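Local coordinates for spore coat polysaccharide biosynthesis protein spsE (Bacillus subtilis, PDB 1VLI) that probably acts as a sialic-acid-synthase-like enzyme (N-acylneuraminate-9-phosphate synthase family) in making the spore coat polysaccharide, at residues S164-D172 with Y300-R311; N312-A322 with N334-Q345. All coordinates share one frame; numbering follows the deposited sequence.

Interaction 1: residues S164-D172 with Y300-R311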
# COMPACT_ATOMS: atom_id res chain seq x y z
N SER A 164 -0.34 3.69 -2.15
CA SER A 164 -1.04 4.45 -1.18
C SER A 164 -0.26 5.71 -0.82
O SER A 164 0.94 5.79 -1.08
CB SER A 164 -1.29 3.57 0.03
OG SER A 164 -2.52 2.87 -0.14
N THR A 165 -0.92 6.69 -0.25
CA THR A 165 -0.26 7.98 -0.06
C THR A 165 -0.44 8.63 1.32
O THR A 165 -0.46 9.87 1.42
CB THR A 165 -0.76 8.97 -1.13
OG1 THR A 165 -2.17 9.18 -0.95
CG2 THR A 165 -0.64 8.38 -2.55
N ALA A 166 -0.56 7.83 2.38
CA ALA A 166 -0.73 8.41 3.72
C ALA A 166 0.46 9.28 4.06
O ALA A 166 1.62 8.85 3.90
CB ALA A 166 -0.91 7.36 4.78
N GLY A 167 0.17 10.50 4.50
CA GLY A 167 1.23 11.42 4.94
C GLY A 167 2.14 12.01 3.86
O GLY A 167 3.15 12.63 4.19
N ALA A 168 1.76 11.83 2.59
CA ALA A 168 2.59 12.21 1.45
C ALA A 168 2.24 13.62 1.05
O ALA A 168 1.14 14.08 1.33
CB ALA A 168 2.37 11.27 0.28
N GLU A 169 3.17 14.30 0.42
CA GLU A 169 2.85 15.53 -0.26
C GLU A 169 2.85 15.26 -1.75
O GLU A 169 3.16 14.14 -2.19
CB GLU A 169 3.84 16.60 0.14
CG GLU A 169 3.76 16.82 1.63
CD GLU A 169 4.19 18.20 2.02
OE1 GLU A 169 5.33 18.59 1.69
OE2 GLU A 169 3.38 18.89 2.66
N ILE A 170 2.49 16.27 -2.53
CA ILE A 170 2.26 16.09 -3.96
C ILE A 170 3.53 15.63 -4.72
O ILE A 170 3.47 14.81 -5.66
CB ILE A 170 1.52 17.33 -4.56
CG1 ILE A 170 1.01 17.08 -5.97
CG2 ILE A 170 2.37 18.61 -4.48
CD1 ILE A 170 -0.18 16.20 -6.05
N SER A 171 4.68 16.10 -4.26
CA SER A 171 5.93 15.76 -4.89
C SER A 171 6.30 14.29 -4.70
O SER A 171 6.88 13.69 -5.59
CB SER A 171 7.03 16.68 -4.38
OG SER A 171 6.93 16.76 -2.98
N ASP A 172 5.96 13.71 -3.55
CA ASP A 172 6.18 12.25 -3.34
C ASP A 172 5.29 11.43 -4.27
O ASP A 172 5.71 10.37 -4.81
CB ASP A 172 5.86 11.85 -1.89
CG ASP A 172 6.46 12.81 -0.86
OD1 ASP A 172 7.67 13.06 -0.93
OD2 ASP A 172 5.80 13.34 0.06
N TYR A 300 -5.09 20.48 0.08
CA TYR A 300 -3.62 20.45 0.14
C TYR A 300 -3.20 19.07 0.63
O TYR A 300 -3.46 18.71 1.79
CB TYR A 300 -3.05 21.56 1.05
CG TYR A 300 -1.53 21.54 1.12
CD1 TYR A 300 -0.75 21.74 -0.03
CD2 TYR A 300 -0.88 21.32 2.33
CE1 TYR A 300 0.66 21.70 0.02
CE2 TYR A 300 0.53 21.28 2.40
CZ TYR A 300 1.29 21.47 1.25
OH TYR A 300 2.68 21.44 1.34
N LYS A 301 -2.61 18.29 -0.29
CA LYS A 301 -2.15 16.92 0.00
C LYS A 301 -0.99 17.03 0.95
O LYS A 301 0.03 17.62 0.60
CB LYS A 301 -1.69 16.19 -1.27
CG LYS A 301 -1.18 14.77 -1.04
CD LYS A 301 -2.16 13.96 -0.23
CE LYS A 301 -1.69 12.53 -0.12
NZ LYS A 301 -2.73 11.69 0.58
N THR A 302 -1.17 16.48 2.15
CA THR A 302 -0.19 16.59 3.23
C THR A 302 -0.48 15.59 4.38
O THR A 302 -1.52 14.97 4.41
CB THR A 302 -0.12 18.06 3.74
OG1 THR A 302 0.96 18.19 4.66
CG2 THR A 302 -1.36 18.47 4.55
N THR A 303 0.46 15.44 5.32
CA THR A 303 0.22 14.64 6.53
C THR A 303 -0.78 15.33 7.50
O THR A 303 -0.84 16.57 7.58
CB THR A 303 1.58 14.32 7.21
OG1 THR A 303 1.41 13.30 8.20
CG2 THR A 303 2.12 15.54 7.97
N THR A 304 -1.57 14.53 8.23
CA THR A 304 -2.59 15.10 9.14
C THR A 304 -2.04 15.42 10.55
O THR A 304 -0.90 15.05 10.89
CB THR A 304 -3.88 14.21 9.23
OG1 THR A 304 -3.54 12.87 9.61
CG2 THR A 304 -4.58 14.07 7.87
N ALA A 305 -2.84 16.14 11.34
CA ALA A 305 -2.54 16.40 12.76
C ALA A 305 -2.33 15.10 13.58
O ALA A 305 -1.50 15.09 14.48
CB ALA A 305 -3.60 17.30 13.39
N ILE A 306 -3.08 14.03 13.24
CA ILE A 306 -2.98 12.70 13.90
C ILE A 306 -1.97 11.70 13.28
O ILE A 306 -1.74 10.61 13.83
CB ILE A 306 -4.39 12.01 14.06
CG1 ILE A 306 -5.07 11.84 12.69
CG2 ILE A 306 -5.26 12.75 15.08
CD1 ILE A 306 -6.17 10.80 12.66
N GLU A 307 -1.38 12.07 12.14
CA GLU A 307 -0.24 11.34 11.57
C GLU A 307 1.10 12.03 11.94
O GLU A 307 1.97 11.40 12.53
CB GLU A 307 -0.40 11.16 10.04
CG GLU A 307 -1.53 10.22 9.60
CD GLU A 307 -2.02 10.47 8.17
OE1 GLU A 307 -2.25 11.64 7.78
OE2 GLU A 307 -2.19 9.49 7.42
N GLY A 308 1.23 13.31 11.60
CA GLY A 308 2.35 14.15 12.05
C GLY A 308 3.73 13.87 11.46
O GLY A 308 4.57 13.24 12.11
N GLU A 309 3.95 14.38 10.24
CA GLU A 309 5.21 14.23 9.45
C GLU A 309 5.87 12.83 9.46
O GLU A 309 7.05 12.66 9.80
CB GLU A 309 6.23 15.35 9.76
CG GLU A 309 6.83 15.30 11.15
CD GLU A 309 7.70 16.51 11.44
OE1 GLU A 309 7.24 17.65 11.19
OE2 GLU A 309 8.83 16.30 11.93
N ILE A 310 5.07 11.84 9.05
CA ILE A 310 5.52 10.47 8.90
C ILE A 310 6.44 10.34 7.68
O ILE A 310 7.24 9.40 7.58
CB ILE A 310 4.32 9.50 8.81
CG1 ILE A 310 3.21 10.07 7.93
CG2 ILE A 310 3.78 9.17 10.21
CD1 ILE A 310 2.15 9.04 7.53
N ARG A 311 6.32 11.29 6.77
CA ARG A 311 7.22 11.38 5.62
C ARG A 311 8.69 11.61 6.00
O ARG A 311 9.60 11.27 5.24
CB ARG A 311 6.71 12.41 4.59
CG ARG A 311 6.41 13.81 5.11
CD ARG A 311 5.89 14.75 4.03
NE ARG A 311 6.61 14.61 2.77
CZ ARG A 311 7.76 15.22 2.47
NH1 ARG A 311 8.34 16.04 3.35
NH2 ARG A 311 8.33 15.03 1.29
O HOH W 1 -1.32 12.75 3.12
O HOH W 2 1.41 18.64 -1.43
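K301 reaches past A168 to T165, and R311 grips D172 in the first turn of the helix that follows; with G167 and E169 between them, these two cations carry the contact. The lysine leaves its backbone with CG anti to the backbone N (chi1 179°), bends once at chi2, and runs CG past A168 O at 3.4 Å. Its NZ then bonds both T165 O and T165 OG1, each at 3.0 Å. It comes to the carbonyl from above its plane, while the A168 N of the type II turn 165-168 reaches the same oxygen from the opposite face. T165 OG1 is also tied to M191 O in strand 188-193. Water 1 accepts from K301 NZ and probably donates to T302 O, extending the polar cluster to the backbone.

R311 works at the other end. Its chain bends at chi3 (-42°) and lays NE and NH2 side-on against D172, one nitrogen to each oxygen: NE to OD2 at 3.1 Å, NH2 to OD1 at 3.0 Å. Both oxygens use their syn lone pairs, and the two flat groups lie nearly coplanar. D172 OD2 also takes the backbone N of E169, the N-cap residue of helix 170-181. E169 OE1 sits over one guanidinium face, a matter of charge alone, while its OE2 accepts a bond from T302 OG1 at 3.2 Å.

In between, G167, in a positive-phi conformation, meets I310 CD1 with its CA at 3.6 Å.

The buried ammonium of K301 is thus satisfied by T165 and water 1. D172 OD2, accepting from both R311 NE and E169 N, is probably held as a carboxylate, and it couples the start of helix 170-181 to R311.

Interaction 2: residues N312-A322 with N334-Q345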
# COMPACT_ATOMS: atom_id res chain seq x y z
N ASN A 312 8.90 12.17 7.19
CA ASN A 312 10.25 12.37 7.73
C ASN A 312 10.75 11.19 8.57
O ASN A 312 11.89 10.76 8.40
CB ASN A 312 10.33 13.69 8.54
CG ASN A 312 10.10 14.96 7.67
OD1 ASN A 312 9.30 15.83 8.03
ND2 ASN A 312 10.82 15.05 6.55
N PHE A 313 9.91 10.69 9.47
CA PHE A 313 10.28 9.63 10.42
C PHE A 313 9.78 8.20 10.09
O PHE A 313 10.18 7.25 10.77
CB PHE A 313 9.92 10.01 11.88
CG PHE A 313 8.47 9.72 12.29
CD1 PHE A 313 8.09 8.45 12.75
CD2 PHE A 313 7.49 10.73 12.25
CE1 PHE A 313 6.75 8.17 13.13
CE2 PHE A 313 6.15 10.47 12.63
CZ PHE A 313 5.78 9.19 13.08
N ALA A 314 8.92 8.05 9.07
CA ALA A 314 8.33 6.72 8.76
C ALA A 314 8.51 6.15 7.34
O ALA A 314 8.47 4.92 7.18
CB ALA A 314 6.86 6.66 9.19
N TYR A 315 8.70 7.02 6.33
CA TYR A 315 9.10 6.56 4.99
C TYR A 315 10.47 5.91 5.03
O TYR A 315 11.18 6.01 6.03
CB TYR A 315 9.15 7.70 4.01
CG TYR A 315 7.81 8.26 3.67
CD1 TYR A 315 6.64 7.66 4.18
CD2 TYR A 315 7.69 9.36 2.83
CE1 TYR A 315 5.38 8.18 3.87
CE2 TYR A 315 6.40 9.89 2.51
CZ TYR A 315 5.27 9.29 3.05
OH TYR A 315 4.03 9.77 2.74
N ARG A 316 10.87 5.26 3.93
CA ARG A 316 12.16 4.58 3.90
C ARG A 316 13.34 5.55 3.73
O ARG A 316 13.16 6.70 3.29
CB ARG A 316 12.19 3.51 2.81
CG ARG A 316 11.07 2.46 2.92
CD ARG A 316 11.54 1.04 2.62
NE ARG A 316 10.55 0.05 3.02
CZ ARG A 316 10.77 -1.27 3.09
NH1 ARG A 316 11.94 -1.81 2.80
NH2 ARG A 316 9.80 -2.06 3.49
N GLY A 317 14.53 5.08 4.10
CA GLY A 317 15.77 5.76 3.81
C GLY A 317 16.88 4.75 3.64
O GLY A 317 16.65 3.53 3.72
N ILE A 318 18.10 5.25 3.43
CA ILE A 318 19.22 4.37 3.20
C ILE A 318 19.98 4.13 4.50
O ILE A 318 20.44 5.09 5.15
CB ILE A 318 20.12 4.96 2.12
CG1 ILE A 318 19.35 5.14 0.82
CG2 ILE A 318 21.30 4.05 1.91
CD1 ILE A 318 20.14 5.77 -0.27
N PHE A 319 20.15 2.85 4.85
CA PHE A 319 20.71 2.46 6.14
C PHE A 319 21.82 1.48 5.96
O PHE A 319 21.78 0.70 5.04
CB PHE A 319 19.64 1.83 7.01
CG PHE A 319 18.73 2.82 7.68
CD1 PHE A 319 17.60 3.29 7.03
CD2 PHE A 319 19.03 3.30 8.95
CE1 PHE A 319 16.76 4.24 7.64
CE2 PHE A 319 18.20 4.23 9.58
CZ PHE A 319 17.06 4.70 8.91
N THR A 320 22.81 1.52 6.84
CA THR A 320 23.88 0.53 6.83
C THR A 320 23.35 -0.79 7.41
O THR A 320 22.68 -0.80 8.45
CB THR A 320 25.08 0.99 7.65
OG1 THR A 320 24.62 1.54 8.89
CG2 THR A 320 25.80 2.15 6.97
N THR A 321 23.66 -1.88 6.73
CA THR A 321 23.33 -3.22 7.24
C THR A 321 24.51 -3.86 7.99
O THR A 321 24.32 -4.87 8.68
CB THR A 321 22.87 -4.15 6.11
OG1 THR A 321 23.86 -4.19 5.08
CG2 THR A 321 21.69 -3.59 5.41
N ALA A 322 25.72 -3.30 7.83
CA ALA A 322 26.95 -3.72 8.52
C ALA A 322 27.77 -2.45 8.84
O ALA A 322 27.39 -1.39 8.39
CB ALA A 322 27.76 -4.67 7.64
N ASN A 334 26.20 -3.74 2.06
CA ASN A 334 26.37 -3.00 3.31
C ASN A 334 25.37 -1.85 3.53
O ASN A 334 25.30 -1.29 4.63
CB ASN A 334 27.82 -2.51 3.48
CG ASN A 334 28.32 -1.72 2.29
OD1 ASN A 334 27.54 -1.17 1.48
ND2 ASN A 334 29.62 -1.66 2.16
N ILE A 335 24.59 -1.52 2.51
CA ILE A 335 23.49 -0.60 2.71
C ILE A 335 22.18 -1.13 2.11
O ILE A 335 22.21 -1.92 1.15
CB ILE A 335 23.81 0.84 2.14
CG1 ILE A 335 24.33 0.77 0.70
CG2 ILE A 335 24.79 1.58 3.07
CD1 ILE A 335 24.06 2.03 -0.09
N ALA A 336 21.04 -0.69 2.67
CA ALA A 336 19.73 -1.12 2.20
C ALA A 336 18.69 -0.02 2.38
O ALA A 336 18.86 0.87 3.20
CB ALA A 336 19.28 -2.42 2.89
N VAL A 337 17.63 -0.09 1.57
CA VAL A 337 16.48 0.82 1.65
C VAL A 337 15.49 0.24 2.69
O VAL A 337 14.81 -0.78 2.43
CB VAL A 337 15.85 0.98 0.26
CG1 VAL A 337 14.54 1.80 0.29
CG2 VAL A 337 16.85 1.58 -0.68
N LEU A 338 15.47 0.85 3.88
CA LEU A 338 14.74 0.29 5.04
C LEU A 338 13.89 1.37 5.73
O LEU A 338 14.08 2.54 5.50
CB LEU A 338 15.72 -0.35 6.03
CG LEU A 338 16.49 -1.56 5.48
CD1 LEU A 338 17.76 -1.78 6.27
CD2 LEU A 338 15.64 -2.81 5.46
N ARG A 339 12.93 0.95 6.54
CA ARG A 339 12.17 1.88 7.36
C ARG A 339 13.01 2.18 8.60
O ARG A 339 13.66 1.28 9.16
CB ARG A 339 10.85 1.27 7.78
CG ARG A 339 9.84 1.03 6.68
CD ARG A 339 8.56 0.49 7.24
NE ARG A 339 7.61 0.12 6.20
CZ ARG A 339 6.31 0.02 6.39
NH1 ARG A 339 5.79 0.25 7.59
NH2 ARG A 339 5.52 -0.29 5.38
N PRO A 340 13.02 3.44 9.03
CA PRO A 340 13.87 3.87 10.14
C PRO A 340 13.52 3.26 11.50
O PRO A 340 14.41 3.11 12.34
CB PRO A 340 13.69 5.40 10.17
CG PRO A 340 12.48 5.67 9.46
CD PRO A 340 12.26 4.56 8.46
N GLY A 341 12.25 2.91 11.70
CA GLY A 341 11.76 2.56 13.03
C GLY A 341 11.99 3.73 13.96
O GLY A 341 11.52 4.85 13.71
N GLN A 342 12.76 3.50 15.02
CA GLN A 342 13.02 4.56 16.01
C GLN A 342 14.24 5.44 15.68
O GLN A 342 14.47 6.48 16.30
CB GLN A 342 13.13 3.93 17.42
CG GLN A 342 11.79 3.45 17.99
CD GLN A 342 10.80 4.60 18.21
OE1 GLN A 342 9.82 4.75 17.47
NE2 GLN A 342 11.07 5.43 19.22
N LYS A 343 15.01 5.01 14.68
CA LYS A 343 16.30 5.59 14.35
C LYS A 343 16.12 6.86 13.52
O LYS A 343 15.07 7.02 12.88
CB LYS A 343 17.14 4.54 13.60
CG LYS A 343 17.07 3.17 14.29
CD LYS A 343 17.97 2.12 13.65
CE LYS A 343 17.41 1.60 12.34
NZ LYS A 343 16.05 0.99 12.46
N PRO A 344 17.07 7.80 13.57
CA PRO A 344 17.06 8.98 12.67
C PRO A 344 17.15 8.58 11.18
O PRO A 344 17.74 7.56 10.84
CB PRO A 344 18.28 9.79 13.12
CG PRO A 344 18.54 9.32 14.50
CD PRO A 344 18.21 7.86 14.51
N GLN A 345 16.53 9.37 10.30
CA GLN A 345 16.26 8.97 8.91
C GLN A 345 17.56 8.86 8.08
O GLN A 345 18.54 9.57 8.38
CB GLN A 345 15.23 9.95 8.28
CG GLN A 345 14.74 9.63 6.87
CD GLN A 345 14.22 8.20 6.76
OE1 GLN A 345 15.00 7.26 6.81
NE2 GLN A 345 12.90 8.04 6.63
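The F319 ring is approached by the end of strand 335-338 and the turn after it: its CZ lies 3.5 Å from P340 CA, and P344 O, L338 O and Q345 OE1 also come close. K343 passes by with CE 3.9 Å from F319 CE2; its NZ is too distant for more than a weak cation-pi attraction and instead bonds P340 O. The R316 guanidinium meets V337 O at its edge, NH1 donating over 3.1 Å with the oxygen close to the guanidinium plane, while R339 N lies over one face. The R316 and R339 guanidinium planes stand 82° apart, and E144 makes a salt bridge with NE of each arginine, which probably offsets their like charges.

Q345 has CG anti to its backbone N (chi1 -175°) and bends at chi2, which turns the amide back to the 312-317 backbone: NE2 donates to Y315 O at 2.7 Å from above that carbonyl's plane. OE1 lies 3.4 Å from G317 CA.

Strands 317-320 and 335-338 run antiparallel between these ends. G317 with L338 and F319 with A336 are the hydrogen-bonded pairs, I318 with V337 and T320 with I335 the non-hydrogen-bonded ones. I318, V337 and I335 point to the face covered by F352 of helix 352-356, whereas F319 and L338 pack together on the other. This short antiparallel strand pair with a long connection, followed after the second strand by a type II' turn at 340-343, belongs to the antifreeze-protein-like SAF domain that ends this chain.

In the fold
The two interactions follow in series along the chain, their centres about 19 Å apart. Interaction 1 joins the loop after strand 161-164 of the eight-stranded parallel barrel, of the TIM type, to the segment leading out of it; interaction 2 then builds the antiparallel strand pair of the SAF domain. Helix 310-313 serves both, its first residues in interaction 1 and its last in interaction 2. Y315 joins them directly: its OH probably bonds A166 O, and its backbone N probably bonds I310 O. The domain junction appears anchored to the barrel's loops, on the zinc-bearing side of the barrel though not touching the metal: the A166 and R339 side chains lie about 9 Å and 11 Å from it.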